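Local coordinates for putative uncharacterized protein (PDB 2Z6V) that probably acts as a sulfotransferase, transferring a sulfuryl group to an acceptor that has not been established, at residues 292-296 and 297-301. Sequence-based numbering, arbitrary orientation.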
# COMPACT_ATOMS: atom_id res chain seq x y z
N LEU A 292 -5.93 -13.06 -12.42
CA LEU A 292 -7.18 -12.34 -12.59
C LEU A 292 -7.34 -11.63 -13.92
O LEU A 292 -8.46 -11.44 -14.39
CB LEU A 292 -7.37 -11.31 -11.47
CG LEU A 292 -7.62 -11.81 -10.04
CD1 LEU A 292 -7.81 -10.61 -9.12
CD2 LEU A 292 -8.84 -12.72 -10.00
N VAL A 293 -6.23 -11.24 -14.55
CA VAL A 293 -6.33 -10.51 -15.81
C VAL A 293 -5.38 -10.95 -16.92
O VAL A 293 -5.43 -10.38 -18.01
CB VAL A 293 -6.11 -9.00 -15.57
CG1 VAL A 293 -7.01 -8.51 -14.43
CG2 VAL A 293 -4.65 -8.71 -15.26
N MET A 294 -4.54 -11.94 -16.66
CA MET A 294 -3.58 -12.40 -17.67
C MET A 294 -3.69 -13.87 -18.05
O MET A 294 -4.20 -14.70 -17.28
CB MET A 294 -2.14 -12.18 -17.19
CG MET A 294 -1.73 -10.74 -16.97
SD MET A 294 -0.09 -10.69 -16.22
CE MET A 294 -0.44 -9.86 -14.69
N ASN A 295 -3.20 -14.18 -19.24
CA ASN A 295 -3.15 -15.55 -19.75
C ASN A 295 -1.86 -16.09 -19.14
O ASN A 295 -0.79 -16.00 -19.75
CB ASN A 295 -3.04 -15.56 -21.28
CG ASN A 295 -4.39 -15.41 -21.97
OD1 ASN A 295 -5.26 -16.28 -21.84
ND2 ASN A 295 -4.57 -14.32 -22.71
N THR A 296 -1.96 -16.64 -17.93
CA THR A 296 -0.80 -17.15 -17.22
C THR A 296 0.17 -18.06 -17.96
O THR A 296 1.35 -18.12 -17.59
CB THR A 296 -1.22 -17.85 -15.91
OG1 THR A 296 -2.25 -18.80 -16.18
CG2 THR A 296 -1.73 -16.83 -14.90
N GLU A 297 -0.28 -18.77 -18.99
CA GLU A 297 0.63 -19.65 -19.72
C GLU A 297 1.67 -18.87 -20.51
O GLU A 297 2.70 -19.41 -20.90
CB GLU A 297 -0.13 -20.59 -20.66
CG GLU A 297 -1.02 -19.90 -21.66
CD GLU A 297 -2.43 -19.72 -21.15
OE1 GLU A 297 -3.04 -20.75 -20.75
OE2 GLU A 297 -2.93 -18.58 -21.14
N LEU A 298 1.41 -17.59 -20.74
CA LEU A 298 2.35 -16.76 -21.47
C LEU A 298 3.39 -16.16 -20.52
O LEU A 298 4.33 -15.49 -20.94
CB LEU A 298 1.60 -15.65 -22.21
CG LEU A 298 0.59 -16.13 -23.26
CD1 LEU A 298 -0.12 -14.94 -23.88
CD2 LEU A 298 1.31 -16.92 -24.34
N LEU A 299 3.21 -16.41 -19.22
CA LEU A 299 4.12 -15.89 -18.21
C LEU A 299 5.23 -16.86 -17.84
O LEU A 299 5.03 -18.08 -17.86
CB LEU A 299 3.35 -15.53 -16.94
CG LEU A 299 2.31 -14.42 -17.02
CD1 LEU A 299 1.65 -14.28 -15.66
CD2 LEU A 299 2.96 -13.11 -17.43
N ASP A 300 6.39 -16.32 -17.51
CA ASP A 300 7.53 -17.13 -17.11
C ASP A 300 7.84 -16.78 -15.65
O ASP A 300 8.34 -15.69 -15.36
CB ASP A 300 8.74 -16.82 -18.01
CG ASP A 300 10.02 -17.51 -17.55
OD1 ASP A 300 9.93 -18.51 -16.80
OD2 ASP A 300 11.12 -17.05 -17.94
N GLN A 301 7.52 -17.71 -14.75
CA GLN A 301 7.74 -17.51 -13.31
C GLN A 301 9.20 -17.39 -12.92
O GLN A 301 9.53 -16.85 -11.86
CB GLN A 301 7.08 -18.64 -12.51
CG GLN A 301 5.56 -18.62 -12.58
CD GLN A 301 4.95 -17.35 -12.01
OE1 GLN A 301 3.80 -17.00 -12.31
NE2 GLN A 301 5.71 -16.64 -11.18
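Asn295 and Thr296 meet Leu298 and Leu299 in a local contact round a short 3-10 turn, on the surface loop that links helix 287-293 to helix 301-326. Two successive i to i+3 backbone hydrogen bonds define the turn. Leu298 N donates to Asn295 O at 2.9 Å with an N-H...O angle of 165°, so this bond is nearly straight. In the next, Leu299 N reaches Thr296 O at 3.0 Å, but the donor stands well above the carbonyl plane, 65° out of it. Asn295 itself centres an inverse gamma turn, so the chain bends just before the 3-10 segment.

On the apolar side of the turn, Met294 and Leu299 meet. Their side chains cross at about a right angle, and Met294 SD lies 4.0 Å from Leu299 CD1 and 4.1 Å from Leu299 CD2, so the sulfur faces both branches of the leucine fork. Leu299 also rests on Gln290 of helix 287-293, while the buried Met294 packs on Val67, in a loop whose backbone pairs with that of Asn295.

On the exposed side, the Glu297 chain bends at chi2 (-92°), bringing its carboxylate back alongside Asn295, with no hydrogen bond between the two side chains. Further on, Asp300 N-caps helix 301-326 through Thr302 N. The chemistry implies a turn made by main-chain hydrogen bonds: Met294 and Leu299 give it an apolar face, and no side-chain hydrogen bond crosses between 292-296 and 297-301.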